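Local coordinates for protein aldehyde dehydrogenase (Listeria monocytogenes, PDB 3K9D) that probably oxidises aldehydes with NAD or NADP as electron acceptor, at residues K70-V81 with T119-L130; P108-S118 with A135-H144. All blocks are in the same frame, centred on the assembly; numbering follows the deposited sequence.

Contact 1: residues K70-V81 with T119-L130; sequences KVIKNVFASKHV and TNPTSTVIYKTL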
loop_
_atom_site.group_PDB
_atom_site.type_symbol
_atom_site.label_atom_id
_atom_site.label_comp_id
_atom_site.label_asym_id
_atom_site.label_seq_id
_atom_site.Cartn_x
_atom_site.Cartn_y
_atom_site.Cartn_z
ATOM N N LYS A 70 10.676 25.096 15.258
ATOM C CA LYS A 70 11.045 23.685 15.460
ATOM C C LYS A 70 10.596 23.127 16.820
ATOM O O LYS A 70 10.378 21.919 16.948
ATOM C CB LYS A 70 12.557 23.494 15.299
ATOM C CG LYS A 70 13.020 23.164 13.897
ATOM C CD LYS A 70 14.424 23.701 13.644
ATOM C CE LYS A 70 15.168 22.869 12.600
ATOM N NZ LYS A 70 14.337 22.639 11.353
ATOM N N VAL A 71 10.469 23.998 17.830
ATOM C CA VAL A 71 9.910 23.601 19.140
ATOM C C VAL A 71 8.436 23.222 18.975
ATOM O O VAL A 71 8.003 22.182 19.464
ATOM C CB VAL A 71 10.093 24.683 20.253
ATOM C CG1 VAL A 71 9.356 24.304 21.546
ATOM C CG2 VAL A 71 11.548 24.922 20.564
ATOM N N ILE A 72 7.680 24.056 18.266
ATOM C CA ILE A 72 6.278 23.775 17.908
ATOM C C ILE A 72 6.123 22.441 17.132
ATOM O O ILE A 72 5.191 21.667 17.388
ATOM C CB ILE A 72 5.662 24.975 17.117
ATOM C CG1 ILE A 72 5.577 26.225 18.011
ATOM C CG2 ILE A 72 4.269 24.656 16.571
ATOM C CD1 ILE A 72 5.530 27.523 17.225
ATOM N N LYS A 73 7.064 22.163 16.232
ATOM C CA LYS A 73 7.040 20.921 15.432
ATOM C C LYS A 73 7.296 19.722 16.317
ATOM O O LYS A 73 6.731 18.646 16.107
ATOM C CB LYS A 73 8.090 20.971 14.335
ATOM C CG LYS A 73 7.776 21.953 13.231
ATOM C CD LYS A 73 9.025 22.307 12.454
ATOM C CE LYS A 73 9.448 21.178 11.560
ATOM N NZ LYS A 73 10.588 21.552 10.687
ATOM N N ASN A 74 8.152 19.925 17.309
ATOM C CA ASN A 74 8.430 18.905 18.307
ATOM C C ASN A 74 7.250 18.663 19.223
ATOM O O ASN A 74 6.981 17.512 19.576
ATOM C CB ASN A 74 9.705 19.230 19.072
ATOM C CG ASN A 74 10.945 18.769 18.341
ATOM O OD1 ASN A 74 10.864 17.984 17.408
ATOM N ND2 ASN A 74 12.108 19.231 18.783
ATOM N N VAL A 75 6.528 19.744 19.560
ATOM C CA VAL A 75 5.252 19.687 20.300
ATOM C C VAL A 75 4.166 18.957 19.506
ATOM O O VAL A 75 3.425 18.131 20.058
ATOM C CB VAL A 75 4.745 21.128 20.709
ATOM C CG1 VAL A 75 3.311 21.113 21.232
ATOM C CG2 VAL A 75 5.647 21.731 21.759
ATOM N N PHE A 76 4.057 19.301 18.228
ATOM C CA PHE A 76 3.095 18.682 17.330
ATOM C C PHE A 76 3.347 17.175 17.236
ATOM O O PHE A 76 2.453 16.390 17.515
ATOM C CB PHE A 76 3.124 19.341 15.940
ATOM C CG PHE A 76 2.292 18.626 14.923
ATOM C CD1 PHE A 76 0.912 18.768 14.919
ATOM C CD2 PHE A 76 2.891 17.807 13.968
ATOM C CE1 PHE A 76 0.138 18.086 13.996
ATOM C CE2 PHE A 76 2.126 17.133 13.038
ATOM C CZ PHE A 76 0.750 17.266 13.053
ATOM N N ALA A 77 4.576 16.798 16.880
ATOM C CA ALA A 77 5.006 15.399 16.765
ATOM C C ALA A 77 4.818 14.550 18.024
ATOM O O ALA A 77 4.611 13.337 17.928
ATOM C CB ALA A 77 6.431 15.353 16.364
ATOM N N SER A 78 4.926 15.179 19.191
ATOM C CA SER A 78 4.749 14.482 20.461
ATOM C C SER A 78 3.294 14.595 20.943
ATOM O O SER A 78 2.540 13.623 20.837
ATOM C CB SER A 78 5.792 14.916 21.514
ATOM O OG SER A 78 5.758 16.311 21.779
ATOM N N LYS A 79 2.881 15.781 21.397
ATOM C CA LYS A 79 1.554 15.960 22.016
ATOM C C LYS A 79 0.361 15.756 21.088
ATOM O O LYS A 79 -0.607 15.102 21.471
ATOM C CB LYS A 79 1.442 17.322 22.722
ATOM C CG LYS A 79 2.075 17.360 24.096
ATOM C CD LYS A 79 1.202 16.696 25.167
ATOM C CE LYS A 79 2.041 15.890 26.154
ATOM N NZ LYS A 79 2.552 14.624 25.526
ATOM N N HIS A 80 0.426 16.322 19.886
ATOM C CA HIS A 80 -0.695 16.272 18.949
ATOM C C HIS A 80 -0.902 14.868 18.345
ATOM O O HIS A 80 -2.038 14.418 18.238
ATOM C CB HIS A 80 -0.523 17.310 17.828
ATOM C CG HIS A 80 -0.699 18.727 18.264
ATOM N ND1 HIS A 80 -1.752 19.508 17.836
ATOM C CD2 HIS A 80 0.061 19.522 19.056
ATOM C CE1 HIS A 80 -1.640 20.718 18.356
ATOM N NE2 HIS A 80 -0.547 20.753 19.096
ATOM N N VAL A 81 0.195 14.201 17.961
ATOM C CA VAL A 81 0.154 12.813 17.449
ATOM C C VAL A 81 -0.356 11.875 18.546
ATOM O O VAL A 81 -1.270 11.084 18.314
ATOM C CB VAL A 81 1.547 12.340 16.905
ATOM C CG1 VAL A 81 1.532 10.870 16.502
ATOM C CG2 VAL A 81 2.007 13.212 15.723
ATOM N N THR A 119 15.230 18.359 6.949
ATOM C CA THR A 119 14.319 19.504 7.029
ATOM C C THR A 119 13.426 19.444 8.275
ATOM O O THR A 119 13.269 20.444 8.977
ATOM C CB THR A 119 13.471 19.646 5.736
ATOM O OG1 THR A 119 12.761 18.427 5.484
ATOM C CG2 THR A 119 14.373 19.964 4.533
ATOM N N ASN A 120 12.871 18.262 8.565
ATOM C CA ASN A 120 12.032 18.062 9.758
ATOM C C ASN A 120 12.544 16.935 10.683
ATOM O O ASN A 120 11.764 16.060 11.056
ATOM C CB ASN A 120 10.560 17.783 9.354
ATOM C CG ASN A 120 9.965 18.847 8.415
ATOM O OD1 ASN A 120 10.143 20.042 8.613
ATOM N ND2 ASN A 120 9.204 18.396 7.414
ATOM N N PRO A 121 13.827 16.985 11.119
ATOM C CA PRO A 121 14.491 15.745 11.577
ATOM C C PRO A 121 14.072 15.146 12.916
ATOM O O PRO A 121 13.846 13.942 12.988
ATOM C CB PRO A 121 15.971 16.124 11.618
ATOM C CG PRO A 121 15.992 17.616 11.789
ATOM C CD PRO A 121 14.704 18.166 11.257
ATOM N N THR A 122 13.959 15.967 13.956
ATOM C CA THR A 122 13.629 15.480 15.292
ATOM C C THR A 122 12.137 15.207 15.421
ATOM O O THR A 122 11.740 14.202 16.011
ATOM C CB THR A 122 14.100 16.462 16.403
ATOM O OG1 THR A 122 13.469 17.739 16.218
ATOM C CG2 THR A 122 15.611 16.623 16.345
ATOM N N SER A 123 11.327 16.094 14.851
ATOM C CA SER A 123 9.868 15.957 14.836
ATOM C C SER A 123 9.405 14.705 14.061
ATOM O O SER A 123 8.449 14.029 14.454
ATOM C CB SER A 123 9.197 17.222 14.275
ATOM O OG SER A 123 9.718 17.586 13.002
ATOM N N THR A 124 10.098 14.388 12.978
ATOM C CA THR A 124 9.751 13.200 12.183
ATOM C C THR A 124 10.073 11.897 12.942
ATOM O O THR A 124 9.262 10.958 12.935
ATOM C CB THR A 124 10.401 13.220 10.762
ATOM O OG1 THR A 124 10.054 14.437 10.083
ATOM C CG2 THR A 124 9.915 12.057 9.919
ATOM N N VAL A 125 11.232 11.851 13.601
ATOM C CA VAL A 125 11.601 10.701 14.437
ATOM C C VAL A 125 10.565 10.438 15.525
ATOM O O VAL A 125 10.090 9.310 15.673
ATOM C CB VAL A 125 13.007 10.847 15.069
ATOM C CG1 VAL A 125 13.252 9.763 16.141
ATOM C CG2 VAL A 125 14.082 10.766 14.010
ATOM N N ILE A 126 10.198 11.479 16.264
ATOM C CA ILE A 126 9.249 11.344 17.381
ATOM C C ILE A 126 7.950 10.748 16.871
ATOM O O ILE A 126 7.462 9.771 17.420
ATOM C CB ILE A 126 9.008 12.701 18.111
ATOM C CG1 ILE A 126 10.231 13.070 18.945
ATOM C CG2 ILE A 126 7.779 12.632 19.018
ATOM C CD1 ILE A 126 10.335 14.576 19.324
ATOM N N TYR A 127 7.422 11.348 15.809
ATOM C CA TYR A 127 6.150 10.978 15.205
ATOM C C TYR A 127 6.136 9.548 14.644
ATOM O O TYR A 127 5.216 8.817 14.929
ATOM C CB TYR A 127 5.767 12.015 14.133
ATOM C CG TYR A 127 5.049 11.459 12.927
ATOM C CD1 TYR A 127 3.687 11.143 12.978
ATOM C CD2 TYR A 127 5.731 11.260 11.719
ATOM C CE1 TYR A 127 3.024 10.612 11.848
ATOM C CE2 TYR A 127 5.076 10.733 10.595
ATOM C CZ TYR A 127 3.732 10.422 10.666
ATOM O OH TYR A 127 3.101 9.908 9.548
ATOM N N LYS A 128 7.162 9.176 13.877
ATOM C CA LYS A 128 7.258 7.832 13.269
ATOM C C LYS A 128 7.387 6.746 14.326
ATOM O O LYS A 128 6.803 5.679 14.183
ATOM C CB LYS A 128 8.440 7.729 12.298
ATOM C CG LYS A 128 8.276 8.521 11.018
ATOM C CD LYS A 128 9.307 8.109 9.959
ATOM C CE LYS A 128 8.946 8.739 8.598
ATOM N NZ LYS A 128 10.031 8.691 7.585
ATOM N N THR A 129 8.154 7.040 15.378
ATOM C CA THR A 129 8.363 6.124 16.484
ATOM C C THR A 129 7.022 5.833 17.143
ATOM O O THR A 129 6.627 4.674 17.259
ATOM C CB THR A 129 9.349 6.693 17.506
ATOM O OG1 THR A 129 10.635 6.836 16.905
ATOM C CG2 THR A 129 9.484 5.756 18.718
ATOM N N LEU A 130 6.316 6.898 17.520
ATOM C CA LEU A 130 5.017 6.808 18.178
ATOM C C LEU A 130 4.012 5.980 17.406
ATOM O O LEU A 130 3.349 5.124 17.986
ATOM C CB LEU A 130 4.429 8.203 18.375
ATOM C CG LEU A 130 4.933 9.029 19.546
ATOM C CD1 LEU A 130 4.598 10.464 19.285
ATOM C CD2 LEU A 130 4.328 8.555 20.837
#

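Contact 2: residues P108-S118 with A135-H144; sequences PLGVVAGLIPS and AGNSIVFSPH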
loop_
_atom_site.group_PDB
_atom_site.type_symbol
_atom_site.label_atom_id
_atom_site.label_comp_id
_atom_site.label_asym_id
_atom_site.label_seq_id
_atom_site.Cartn_x
_atom_site.Cartn_y
_atom_site.Cartn_z
ATOM N N PRO A 108 0.896 -6.562 13.315
ATOM C CA PRO A 108 1.961 -5.577 13.096
ATOM C C PRO A 108 2.762 -5.926 11.845
ATOM O O PRO A 108 2.943 -7.109 11.546
ATOM C CB PRO A 108 2.854 -5.741 14.328
ATOM C CG PRO A 108 1.986 -6.342 15.356
ATOM C CD PRO A 108 1.068 -7.265 14.600
ATOM N N LEU A 109 3.206 -4.904 11.113
ATOM C CA LEU A 109 3.992 -5.104 9.898
ATOM C C LEU A 109 5.321 -5.807 10.212
ATOM O O LEU A 109 5.726 -6.714 9.487
ATOM C CB LEU A 109 4.198 -3.776 9.127
ATOM C CG LEU A 109 3.287 -3.393 7.945
ATOM C CD1 LEU A 109 1.842 -3.893 8.102
ATOM C CD2 LEU A 109 3.324 -1.889 7.558
ATOM N N GLY A 110 5.962 -5.435 11.316
ATOM C CA GLY A 110 7.295 -5.930 11.619
ATOM C C GLY A 110 8.314 -4.841 11.874
ATOM O O GLY A 110 8.107 -3.983 12.730
ATOM N N VAL A 111 9.440 -4.881 11.170
ATOM C CA VAL A 111 10.475 -3.850 11.361
ATOM C C VAL A 111 10.307 -2.762 10.295
ATOM O O VAL A 111 10.445 -3.031 9.097
ATOM C CB VAL A 111 11.910 -4.423 11.269
ATOM C CG1 VAL A 111 12.951 -3.321 11.478
ATOM C CG2 VAL A 111 12.110 -5.541 12.259
ATOM N N VAL A 112 9.988 -1.552 10.751
ATOM C CA VAL A 112 9.779 -0.386 9.897
ATOM C C VAL A 112 11.130 0.275 9.589
ATOM O O VAL A 112 11.995 0.380 10.466
ATOM C CB VAL A 112 8.811 0.642 10.585
ATOM C CG1 VAL A 112 8.517 1.836 9.695
ATOM C CG2 VAL A 112 7.488 -0.026 10.960
ATOM N N ALA A 113 11.315 0.687 8.340
ATOM C CA ALA A 113 12.452 1.515 7.961
ATOM C C ALA A 113 11.969 2.949 7.805
ATOM O O ALA A 113 11.171 3.259 6.914
ATOM C CB ALA A 113 13.075 1.025 6.686
ATOM N N GLY A 114 12.428 3.812 8.707
ATOM C CA GLY A 114 12.082 5.228 8.664
ATOM C C GLY A 114 13.200 6.060 8.063
ATOM O O GLY A 114 14.288 6.159 8.628
ATOM N N LEU A 115 12.929 6.664 6.915
ATOM C CA LEU A 115 13.861 7.606 6.306
ATOM C C LEU A 115 13.545 8.991 6.854
ATOM O O LEU A 115 12.410 9.456 6.724
ATOM C CB LEU A 115 13.746 7.597 4.769
ATOM C CG LEU A 115 13.819 6.231 4.047
ATOM C CD1 LEU A 115 13.937 6.386 2.540
ATOM C CD2 LEU A 115 14.955 5.397 4.549
ATOM N N ILE A 116 14.550 9.632 7.454
ATOM C CA ILE A 116 14.392 10.958 8.104
ATOM C C ILE A 116 15.103 12.084 7.338
ATOM O O ILE A 116 16.326 12.060 7.214
ATOM C CB ILE A 116 14.965 10.942 9.552
ATOM C CG1 ILE A 116 14.361 9.799 10.368
ATOM C CG2 ILE A 116 14.759 12.295 10.240
ATOM C CD1 ILE A 116 12.855 9.855 10.463
ATOM N N PRO A 117 14.346 13.094 6.865
ATOM C CA PRO A 117 14.963 14.204 6.141
ATOM C C PRO A 117 15.600 15.221 7.112
ATOM O O PRO A 117 15.207 15.294 8.283
ATOM C CB PRO A 117 13.777 14.831 5.408
ATOM C CG PRO A 117 12.618 14.627 6.360
ATOM C CD PRO A 117 12.886 13.275 7.013
ATOM N N SER A 118 16.566 15.999 6.629
ATOM C CA SER A 118 17.218 17.032 7.459
ATOM C C SER A 118 16.327 18.256 7.701
ATOM O O SER A 118 16.636 19.085 8.557
ATOM C CB SER A 118 18.552 17.479 6.848
ATOM O OG SER A 118 18.365 18.035 5.545
ATOM N N ALA A 135 1.425 0.564 16.673
ATOM C CA ALA A 135 0.909 -0.556 15.885
ATOM C C ALA A 135 1.649 -1.884 16.141
ATOM O O ALA A 135 1.355 -2.899 15.496
ATOM C CB ALA A 135 0.895 -0.187 14.399
ATOM N N GLY A 136 2.588 -1.871 17.098
ATOM C CA GLY A 136 3.303 -3.081 17.541
ATOM C C GLY A 136 4.548 -3.427 16.738
ATOM O O GLY A 136 4.990 -4.586 16.728
ATOM N N ASN A 137 5.120 -2.416 16.083
ATOM C CA ASN A 137 6.283 -2.574 15.201
ATOM C C ASN A 137 7.552 -2.068 15.860
ATOM O O ASN A 137 7.491 -1.206 16.724
ATOM C CB ASN A 137 6.102 -1.711 13.945
ATOM C CG ASN A 137 4.851 -2.038 13.167
ATOM O OD1 ASN A 137 4.754 -3.088 12.521
ATOM N ND2 ASN A 137 3.897 -1.120 13.189
ATOM N N SER A 138 8.701 -2.548 15.400
ATOM C CA SER A 138 9.969 -1.910 15.728
ATOM C C SER A 138 10.277 -0.920 14.619
ATOM O O SER A 138 9.601 -0.928 13.585
ATOM C CB SER A 138 11.092 -2.941 15.832
ATOM O OG SER A 138 10.987 -3.690 17.037
ATOM N N ILE A 139 11.282 -0.069 14.817
ATOM C CA ILE A 139 11.664 0.907 13.773
ATOM C C ILE A 139 13.185 1.177 13.770
ATOM O O ILE A 139 13.790 1.332 14.827
ATOM C CB ILE A 139 10.776 2.216 13.838
ATOM C CG1 ILE A 139 11.016 3.129 12.617
ATOM C CG2 ILE A 139 10.917 2.961 15.222
ATOM C CD1 ILE A 139 9.912 4.127 12.356
ATOM N N VAL A 140 13.800 1.168 12.585
ATOM C CA VAL A 140 15.229 1.491 12.437
ATOM C C VAL A 140 15.358 2.687 11.500
ATOM O O VAL A 140 14.898 2.635 10.361
ATOM C CB VAL A 140 16.074 0.302 11.865
ATOM C CG1 VAL A 140 17.558 0.635 11.919
ATOM C CG2 VAL A 140 15.835 -0.994 12.643
ATOM N N PHE A 141 15.977 3.760 11.990
ATOM C CA PHE A 141 16.074 5.008 11.245
ATOM C C PHE A 141 17.306 5.155 10.380
ATOM O O PHE A 141 18.412 4.768 10.761
ATOM C CB PHE A 141 15.950 6.233 12.173
ATOM C CG PHE A 141 14.590 6.370 12.812
ATOM C CD1 PHE A 141 13.494 6.780 12.062
ATOM C CD2 PHE A 141 14.403 6.064 14.145
ATOM C CE1 PHE A 141 12.224 6.904 12.636
ATOM C CE2 PHE A 141 13.143 6.173 14.729
ATOM C CZ PHE A 141 12.052 6.598 13.966
ATOM N N SER A 142 17.072 5.751 9.212
ATOM C CA SER A 142 18.110 6.255 8.338
ATOM C C SER A 142 18.151 7.784 8.454
ATOM O O SER A 142 17.251 8.473 7.962
ATOM C CB SER A 142 17.827 5.855 6.886
ATOM O OG SER A 142 18.861 6.306 6.052
ATOM N N PRO A 143 19.189 8.313 9.122
ATOM C CA PRO A 143 19.346 9.759 9.299
ATOM C C PRO A 143 19.951 10.453 8.091
ATOM O O PRO A 143 20.870 9.930 7.460
ATOM C CB PRO A 143 20.291 9.862 10.513
ATOM C CG PRO A 143 21.101 8.604 10.461
ATOM C CD PRO A 143 20.261 7.548 9.792
ATOM N N HIS A 144 19.422 11.624 7.757
ATOM C CA HIS A 144 20.074 12.483 6.790
ATOM C C HIS A 144 21.383 12.892 7.457
ATOM O O HIS A 144 21.376 13.224 8.642
ATOM C CB HIS A 144 19.192 13.690 6.458
ATOM C CG HIS A 144 19.675 14.489 5.287
ATOM N ND1 HIS A 144 20.856 15.200 5.306
ATOM C CD2 HIS A 144 19.133 14.692 4.064
ATOM C CE1 HIS A 144 21.031 15.793 4.138
ATOM N NE2 HIS A 144 19.995 15.508 3.370
#

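Contact 1: residues K70-V81 with T119-L130
Lys73 NZ donates to Asn120 OD1 at 2.6 Å, the shortest polar approach between helix 70-81 and the segment 119-130. The two side chains meet at roughly a right angle, and the ammonium sits 19° out of the plane of the Asn120 amide carbonyl. A bend at chi3 (74°) in an otherwise extended lysine chain turns its end to that oxygen. The same nitrogen makes a weak bond to Thr119 O at 3.4 Å. Asp246 forms salt bridges with both Lys73 and Lys70, so the two ammonium groups share a carboxylate beside the start of helix 121-130. The second polar pair runs from Thr122 OG1 to Asn74 OD1 (2.9 Å): the hydroxyl lies in the carbonyl plane on a lone pair, while Asn74 ND2 is held by the backbone oxygen of Arg51.

The helix axes are nearly parallel, 7° apart in the same N-to-C sense, and approach to 8.2 Å. Helix 121-134 is the crossover helix between strands 102-116 and 138-143, in what is probably the Rossmann-like, dinucleotide-binding part of the fold, and helix 67-85 packs on it. Small residues permit the short axis distance: Ala77 CB comes within 3.1 Å of Ser123 O, and Ser123 CB packs on Lys73 O.

Apolar contacts take over toward the C-terminal ends. Ile126 CG2, placed anti to its own backbone nitrogen, touches both Ala77 CB and Ser78 CB. Leu130 CD1 lies 3.2 Å from Ala77 O, a buried carbonyl oxygen without a polar partner. Beyond it, Val81 CG2 meets Tyr127 CD1 at 3.8 Å, coming obliquely to the ring, whose hydroxyl bonds to the backbone oxygen of Ile434.

Contact 2: residues P108-S118 with A135-H144
Val112 N donates to Ser138 O (2.9 Å, 171° at the hydrogen), and Val112 O accepts from Val140 N, in the middle of the parallel pairing of strand 111-116 with strand 138-143. Gly114 likewise bonds to Val140 O and Ser142 N. The ladder is extended at one end by a side chain: Asn137 OD1 accepts Gly110 N at 2.9 Å in its carbonyl plane, and its ND2 is held by Leu439 O and Ser132 O, which fixes the rotation of the amide.

On the face bearing Val112 and Ile116, Val112 CG1 packs on Ile139 CD1, and Ile116 CD1 meets Phe141 CD1 at 3.5 Å. The Phe141 ring lies beside Gly114, where the lack of a side chain avoids a clash. At the far end, Ser118 CB lies over the His144 ring, 3.7 Å from its centroid, as a CH-pi contact.

Helices 121-134 and 148-164 back the Val112 face, whereas helix 6-28 packs on Val111 and Val140 of the other. Parallel neighbours joined through helix 121-134 form a beta-alpha-beta crossover, the unit of a Rossmann-like sheet.

In the fold
Helix 121-134 connects the two contacts: it follows strand 102-116 and precedes strand 138-143, so contact 2 pairs the strands that flank the helix used in contact 1. Their centres are about 14 Å apart, and the segments alternate along the chain. Helix 121-134 is thus shared: helix 67-85 packs against it in contact 1, and it also meets the strands of contact 2. Evidence for the second interface comes from Thr124 CG2 against Ile116 CD1 at 3.7 Å, Thr129 OG1 against Phe141 CZ at 3.3 Å, and Lys128 NZ at 2.6 Å from Leu115 O. Lys128 NZ also bonds to Thr198 OG1, just after strand 192-197, which pairs with strand 102-116.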